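Local coordinates for protein ORF59 (Human herpesvirus 8, PDB 3HSL) that serves as the accessory subunit of the viral DNA polymerase in lytic replication, raising its processivity, probably as a sliding clamp that keeps it on the template, at residues L181-K189 with L254-R262; C264-G273 with V284-S293. All blocks are in the same frame, centred on the assembly; numbering follows the deposited sequence.

Contact 1. Residues L181-K189 with L254-R262; sequences LLKWLRQQK and LESLIAALR
Leu185 is the knob of this helix pair: its side chain drops into the hole made by Leu254, Leu257, Ile258 and Leu261. CD1 of Leu185 lies 3.6 Å from CD1 of Leu261 and also meets CD2 of Leu257, both leucines crossing it at about a right angle, while CD2 of Leu185 reaches CD1 of Leu254, which slides past it in the opposite direction. Ile258 closes the hole from the side: chi1 of -52° sets CG1 beside its own backbone N, and the turn at chi2 brings CD1 round to CB of Leu185 and the backbone N of Arg186. CD2 of Leu182 meets CG2 of Ile258 more loosely. Branched aliphatic side chains suit this seam, since they fill the space between helix turns with carbon alone.

At the more open border the chemistry changes. Arg186 and Arg262 cross with their guanidinium planes 82° apart, NH2 of Arg186 over one face of the Arg262 group. Both are donors and cannot bond; their true separation is doubtful at this resolution. Lys189 instead uses its backbone, CA lying 3.9 Å from CD2 of Leu254.

The axes of 181-186 and 254-262 are antiparallel but inclined, 149° between directions and 10.2 Å apart. Strand 206-211 touches Leu181 and Leu254, and strand 296-302 touches Leu257: knobs-into-holes packing between two helices that lie on strands, in keeping with the DNA-clamp fold of this family.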
# COMPACT_ATOMS: atom_id res chain seq x y z
N LEU A 181 -12.13 18.82 -24.00
CA LEU A 181 -13.20 19.02 -23.02
C LEU A 181 -12.71 18.83 -21.59
O LEU A 181 -13.12 19.53 -20.66
CB LEU A 181 -14.34 18.02 -23.26
CG LEU A 181 -15.47 17.99 -22.21
CD1 LEU A 181 -16.17 19.35 -22.10
CD2 LEU A 181 -16.48 16.87 -22.45
N LEU A 182 -11.81 17.86 -21.41
CA LEU A 182 -11.27 17.55 -20.11
C LEU A 182 -10.29 18.67 -19.71
O LEU A 182 -10.32 19.15 -18.58
CB LEU A 182 -10.58 16.20 -20.16
CG LEU A 182 -10.43 15.37 -18.88
CD1 LEU A 182 -9.46 14.24 -19.18
CD2 LEU A 182 -9.91 16.15 -17.72
N LYS A 183 -9.41 19.08 -20.63
CA LYS A 183 -8.43 20.13 -20.33
C LYS A 183 -9.14 21.36 -19.81
O LYS A 183 -8.72 21.98 -18.83
CB LYS A 183 -7.58 20.49 -21.55
N TRP A 184 -10.24 21.70 -20.50
CA TRP A 184 -11.08 22.84 -20.18
C TRP A 184 -11.73 22.65 -18.82
O TRP A 184 -11.72 23.55 -17.99
CB TRP A 184 -12.15 23.02 -21.27
CG TRP A 184 -12.97 24.26 -21.10
CD1 TRP A 184 -12.67 25.50 -21.57
CD2 TRP A 184 -14.22 24.39 -20.41
NE1 TRP A 184 -13.65 26.39 -21.22
CE2 TRP A 184 -14.62 25.73 -20.51
CE3 TRP A 184 -15.05 23.49 -19.72
CZ2 TRP A 184 -15.80 26.21 -19.94
CZ3 TRP A 184 -16.23 23.97 -19.16
CH2 TRP A 184 -16.59 25.32 -19.28
N LEU A 185 -12.29 21.47 -18.58
CA LEU A 185 -12.91 21.22 -17.29
C LEU A 185 -11.97 21.44 -16.12
O LEU A 185 -12.26 22.25 -15.24
CB LEU A 185 -13.57 19.84 -17.22
CG LEU A 185 -14.88 19.63 -17.99
CD1 LEU A 185 -15.29 18.18 -17.94
CD2 LEU A 185 -15.98 20.52 -17.45
N ARG A 186 -10.84 20.73 -16.11
CA ARG A 186 -9.90 20.86 -15.00
C ARG A 186 -9.29 22.25 -14.83
O ARG A 186 -8.81 22.58 -13.74
CB ARG A 186 -8.81 19.78 -14.99
CG ARG A 186 -7.88 19.77 -16.18
CD ARG A 186 -6.62 18.97 -15.84
NE ARG A 186 -6.95 17.63 -15.36
CZ ARG A 186 -6.97 16.54 -16.12
NH1 ARG A 186 -6.68 16.62 -17.42
NH2 ARG A 186 -7.28 15.37 -15.59
N GLN A 187 -9.28 23.07 -15.87
CA GLN A 187 -8.72 24.39 -15.70
C GLN A 187 -9.77 25.34 -15.10
O GLN A 187 -9.49 26.52 -14.87
CB GLN A 187 -8.03 24.91 -16.97
CG GLN A 187 -8.91 25.20 -18.15
CD GLN A 187 -8.11 25.47 -19.41
OE1 GLN A 187 -7.02 24.94 -19.60
NE2 GLN A 187 -8.66 26.30 -20.29
N GLN A 188 -10.96 24.81 -14.85
CA GLN A 188 -12.05 25.57 -14.23
C GLN A 188 -12.12 25.19 -12.76
O GLN A 188 -12.70 25.91 -11.95
CB GLN A 188 -13.40 25.25 -14.86
CG GLN A 188 -13.43 25.43 -16.35
CD GLN A 188 -13.01 26.80 -16.76
OE1 GLN A 188 -13.21 27.78 -16.03
NE2 GLN A 188 -12.40 26.89 -17.93
N LYS A 189 -11.51 24.05 -12.44
CA LYS A 189 -11.47 23.51 -11.09
C LYS A 189 -10.75 24.45 -10.14
O LYS A 189 -9.79 25.13 -10.52
CB LYS A 189 -10.78 22.15 -11.12
CG LYS A 189 -10.83 21.37 -9.82
CD LYS A 189 -10.30 19.98 -10.07
CE LYS A 189 -10.49 19.07 -8.90
NZ LYS A 189 -10.11 17.69 -9.33
N LEU A 254 -18.64 18.85 -10.46
CA LEU A 254 -17.45 19.01 -11.27
C LEU A 254 -16.38 17.98 -10.96
O LEU A 254 -15.82 17.41 -11.88
CB LEU A 254 -16.86 20.41 -11.14
CG LEU A 254 -15.63 20.73 -12.00
CD1 LEU A 254 -15.88 20.55 -13.50
CD2 LEU A 254 -15.11 22.12 -11.70
N GLU A 255 -16.10 17.74 -9.66
CA GLU A 255 -15.10 16.73 -9.28
C GLU A 255 -15.50 15.39 -9.85
O GLU A 255 -14.68 14.68 -10.45
CB GLU A 255 -14.98 16.54 -7.77
CG GLU A 255 -14.44 17.70 -6.93
CD GLU A 255 -14.31 17.31 -5.45
OE1 GLU A 255 -14.30 16.08 -5.14
OE2 GLU A 255 -14.20 18.25 -4.61
N SER A 256 -16.77 15.04 -9.66
CA SER A 256 -17.27 13.77 -10.17
C SER A 256 -17.13 13.68 -11.68
O SER A 256 -16.79 12.63 -12.21
CB SER A 256 -18.72 13.54 -9.75
OG SER A 256 -18.82 13.39 -8.34
N LEU A 257 -17.37 14.79 -12.38
CA LEU A 257 -17.29 14.79 -13.83
C LEU A 257 -15.86 14.54 -14.31
O LEU A 257 -15.65 13.69 -15.17
CB LEU A 257 -17.89 16.06 -14.42
CG LEU A 257 -17.95 16.23 -15.95
CD1 LEU A 257 -18.61 15.05 -16.66
CD2 LEU A 257 -18.66 17.51 -16.33
N ILE A 258 -14.90 15.28 -13.76
CA ILE A 258 -13.49 15.14 -14.11
C ILE A 258 -13.08 13.66 -13.93
O ILE A 258 -12.69 12.99 -14.88
CB ILE A 258 -12.58 15.99 -13.17
CG1 ILE A 258 -13.01 17.48 -13.09
CG2 ILE A 258 -11.10 15.86 -13.57
CD1 ILE A 258 -12.76 18.34 -14.32
N ALA A 259 -13.19 13.17 -12.70
CA ALA A 259 -12.84 11.80 -12.38
C ALA A 259 -13.59 10.81 -13.27
O ALA A 259 -13.02 9.84 -13.78
CB ALA A 259 -13.13 11.53 -10.93
N ALA A 260 -14.89 11.05 -13.47
CA ALA A 260 -15.68 10.17 -14.29
C ALA A 260 -15.02 10.06 -15.67
O ALA A 260 -14.71 8.96 -16.11
CB ALA A 260 -17.09 10.64 -14.38
N LEU A 261 -14.81 11.20 -16.33
CA LEU A 261 -14.19 11.24 -17.65
C LEU A 261 -12.76 10.70 -17.70
O LEU A 261 -12.30 10.24 -18.73
CB LEU A 261 -14.19 12.65 -18.21
CG LEU A 261 -15.51 13.34 -18.55
CD1 LEU A 261 -15.19 14.77 -18.93
CD2 LEU A 261 -16.31 12.61 -19.66
N ARG A 262 -12.07 10.77 -16.57
CA ARG A 262 -10.71 10.31 -16.50
C ARG A 262 -10.65 8.81 -16.23
O ARG A 262 -9.79 8.12 -16.77
CB ARG A 262 -9.96 11.20 -15.50
CG ARG A 262 -8.47 10.93 -15.32
CD ARG A 262 -7.73 12.32 -15.19
NE ARG A 262 -8.11 13.17 -14.06
CZ ARG A 262 -7.34 13.43 -13.00
NH1 ARG A 262 -6.11 12.92 -12.90
NH2 ARG A 262 -7.80 14.23 -12.04

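Contact 2. Residues C264-G273 with V284-S293; sequences CKVPGWFTPG and VEGVPTGCQS
Trp269 and Phe270 turn their rings to Ser293 in different ways. CB of Ser293 meets the indole at its edge, 3.5 Å from CE3 of Trp269, and lies obliquely to the phenyl ring. The Gln292 amide is almost parallel to the indole (4°) without stacking: its side chain touches only through CG, at CH2 of Trp269, and its backbone O comes closer, at CZ3. CB of Phe270 sits 3.6 Å from CA of Gly286, and CD1 of its ring comes obliquely to Gly286 O; glycine suits a spot where a side chain would strike Phe270. With CG anti to its own carbonyl carbon (chi1 -61°), the ring reaches across strand 284-288 until CZ arrives at CB of Ser293. Helix 18-35 touches both aromatics through Val27.

On the face that carries Thr271 and Val287, CG2 of Thr271 meets CG2 of Thr289, from the loop, at 3.5 Å. Thr289 N bonds Trp269 O (2.7 Å, 163°), and OG1 does so weakly. Trp269 and Phe270 both face Val266, a classic beta bulge.

Strands 270-273 and 284-288 are thus an antiparallel hairpin held in register by main-chain bonds, Thr271-Val287 and Gly273-Glu285 being hydrogen-bonded pairs, while the rings cover Gly286 and CB of Ser293 with the carbonyls beside them.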
# COMPACT_ATOMS: atom_id res chain seq x y z
N CYS A 264 -13.08 6.56 -17.04
CA CYS A 264 -13.63 5.81 -18.17
C CYS A 264 -12.79 5.90 -19.46
O CYS A 264 -13.19 5.37 -20.50
CB CYS A 264 -15.06 6.22 -18.42
SG CYS A 264 -16.04 5.96 -16.97
N LYS A 265 -11.64 6.57 -19.37
CA LYS A 265 -10.73 6.71 -20.48
C LYS A 265 -9.60 5.74 -20.13
O LYS A 265 -8.61 6.12 -19.47
CB LYS A 265 -10.21 8.15 -20.57
CG LYS A 265 -9.24 8.48 -21.74
CD LYS A 265 -9.93 8.40 -23.11
CE LYS A 265 -9.06 8.87 -24.28
NZ LYS A 265 -7.88 8.00 -24.49
N VAL A 266 -9.74 4.48 -20.56
CA VAL A 266 -8.74 3.44 -20.31
C VAL A 266 -8.07 3.10 -21.64
O VAL A 266 -8.67 2.42 -22.47
CB VAL A 266 -9.39 2.17 -19.72
CG1 VAL A 266 -8.31 1.14 -19.36
CG2 VAL A 266 -10.22 2.51 -18.51
N PRO A 267 -6.83 3.57 -21.84
CA PRO A 267 -6.05 3.35 -23.07
C PRO A 267 -5.98 1.90 -23.54
O PRO A 267 -5.47 1.03 -22.84
CB PRO A 267 -4.66 3.88 -22.70
CG PRO A 267 -4.96 4.97 -21.71
CD PRO A 267 -6.07 4.38 -20.87
N GLY A 268 -6.51 1.67 -24.74
CA GLY A 268 -6.56 0.35 -25.36
C GLY A 268 -7.79 -0.42 -24.91
O GLY A 268 -7.91 -1.61 -25.19
N TRP A 269 -8.70 0.27 -24.22
CA TRP A 269 -9.91 -0.35 -23.70
C TRP A 269 -11.21 0.45 -23.78
O TRP A 269 -12.11 0.09 -24.54
CB TRP A 269 -9.69 -0.77 -22.24
CG TRP A 269 -8.76 -1.91 -22.11
CD1 TRP A 269 -7.40 -1.88 -22.19
CD2 TRP A 269 -9.12 -3.27 -21.87
NE1 TRP A 269 -6.89 -3.14 -22.01
CE2 TRP A 269 -7.93 -4.02 -21.82
CE3 TRP A 269 -10.34 -3.93 -21.70
CZ2 TRP A 269 -7.92 -5.39 -21.60
CZ3 TRP A 269 -10.34 -5.28 -21.48
CH2 TRP A 269 -9.13 -6.00 -21.43
N PHE A 270 -11.31 1.53 -23.02
CA PHE A 270 -12.51 2.34 -23.00
C PHE A 270 -12.25 3.79 -23.30
O PHE A 270 -11.14 4.28 -23.11
CB PHE A 270 -13.22 2.27 -21.63
CG PHE A 270 -13.65 0.89 -21.24
CD1 PHE A 270 -14.77 0.31 -21.83
CD2 PHE A 270 -12.95 0.16 -20.29
CE1 PHE A 270 -15.18 -0.96 -21.47
CE2 PHE A 270 -13.34 -1.12 -19.92
CZ PHE A 270 -14.46 -1.68 -20.52
N THR A 271 -13.31 4.46 -23.77
CA THR A 271 -13.32 5.88 -24.09
C THR A 271 -14.69 6.38 -23.59
O THR A 271 -15.70 5.69 -23.78
CB THR A 271 -13.11 6.14 -25.60
OG1 THR A 271 -12.93 7.53 -25.83
CG2 THR A 271 -14.28 5.61 -26.45
N PRO A 272 -14.73 7.56 -22.95
CA PRO A 272 -15.94 8.13 -22.37
C PRO A 272 -17.10 8.41 -23.30
O PRO A 272 -16.92 8.88 -24.42
CB PRO A 272 -15.46 9.46 -21.77
CG PRO A 272 -14.03 9.31 -21.58
CD PRO A 272 -13.58 8.46 -22.74
N GLY A 273 -18.30 8.11 -22.81
CA GLY A 273 -19.53 8.35 -23.52
C GLY A 273 -20.49 8.89 -22.47
O GLY A 273 -20.50 8.41 -21.33
N VAL A 284 -21.56 8.46 -17.29
CA VAL A 284 -20.32 8.55 -18.05
C VAL A 284 -19.97 7.09 -18.26
O VAL A 284 -19.69 6.39 -17.28
CB VAL A 284 -19.23 9.26 -17.26
CG1 VAL A 284 -17.89 9.11 -17.95
CG2 VAL A 284 -19.60 10.72 -17.05
N GLU A 285 -19.97 6.62 -19.50
CA GLU A 285 -19.67 5.21 -19.77
C GLU A 285 -18.47 4.95 -20.64
O GLU A 285 -18.27 5.61 -21.67
CB GLU A 285 -20.88 4.50 -20.38
CG GLU A 285 -20.61 3.03 -20.64
CD GLU A 285 -21.81 2.26 -21.13
OE1 GLU A 285 -21.82 1.02 -20.97
OE2 GLU A 285 -22.75 2.88 -21.66
N GLY A 286 -17.67 3.98 -20.22
CA GLY A 286 -16.51 3.57 -20.96
C GLY A 286 -17.07 2.84 -22.15
O GLY A 286 -17.71 1.80 -22.01
N VAL A 287 -16.83 3.38 -23.34
CA VAL A 287 -17.30 2.78 -24.57
C VAL A 287 -16.11 1.99 -25.06
O VAL A 287 -15.04 2.57 -25.24
CB VAL A 287 -17.78 3.86 -25.58
CG1 VAL A 287 -18.15 3.26 -26.91
CG2 VAL A 287 -18.97 4.61 -25.02
N PRO A 288 -16.28 0.67 -25.28
CA PRO A 288 -15.19 -0.21 -25.74
C PRO A 288 -14.50 0.29 -27.01
O PRO A 288 -15.17 0.59 -28.00
CB PRO A 288 -15.87 -1.57 -25.97
CG PRO A 288 -17.31 -1.32 -25.93
CD PRO A 288 -17.53 -0.08 -25.09
N THR A 289 -13.18 0.37 -26.98
CA THR A 289 -12.39 0.82 -28.11
C THR A 289 -11.71 -0.39 -28.74
O THR A 289 -11.28 -0.38 -29.89
CB THR A 289 -11.30 1.83 -27.67
OG1 THR A 289 -10.39 1.22 -26.75
CG2 THR A 289 -11.94 3.01 -26.99
N GLY A 290 -11.62 -1.45 -27.95
CA GLY A 290 -10.99 -2.67 -28.38
C GLY A 290 -11.94 -3.81 -28.59
O GLY A 290 -13.15 -3.62 -28.79
N CYS A 291 -11.37 -5.01 -28.54
CA CYS A 291 -12.08 -6.25 -28.78
C CYS A 291 -12.00 -7.32 -27.68
O CYS A 291 -12.39 -8.48 -27.90
CB CYS A 291 -11.58 -6.81 -30.11
SG CYS A 291 -12.23 -8.41 -30.52
N GLN A 292 -11.50 -6.98 -26.50
CA GLN A 292 -11.43 -8.00 -25.45
C GLN A 292 -12.08 -7.64 -24.12
O GLN A 292 -11.75 -8.22 -23.08
CB GLN A 292 -10.03 -8.66 -25.33
CG GLN A 292 -8.82 -7.75 -25.13
CD GLN A 292 -7.48 -8.53 -25.19
OE1 GLN A 292 -7.43 -9.76 -25.03
NE2 GLN A 292 -6.39 -7.80 -25.42
N SER A 293 -13.01 -6.68 -24.19
CA SER A 293 -13.76 -6.21 -23.02
C SER A 293 -15.26 -6.60 -23.00
O SER A 293 -16.08 -5.86 -22.44
CB SER A 293 -13.56 -4.69 -22.79
OG SER A 293 -13.95 -3.91 -23.90

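Contact 1 and contact 2 follow one another along the chain, since helix 254-263 leads into strand 270-276, and their centres are about 18 Å apart. They also meet directly: CB of Ala260 packs 3.7 Å from CG2 of Val284, and Leu261 O lies near CG of Pro272. Strand 296-302 touches both, at Leu257 and at Cys264. Each is partly buried, but contact 2 sits closer to the centre of the chain, about 11 Å against 17 Å between centres. Their chemistry differs with the elements they join: the helices of contact 1 pair through interlocking aliphatic side chains with basic residues at the border, whereas the strands of contact 2 pair through backbone hydrogen bonds, with aromatic packing added.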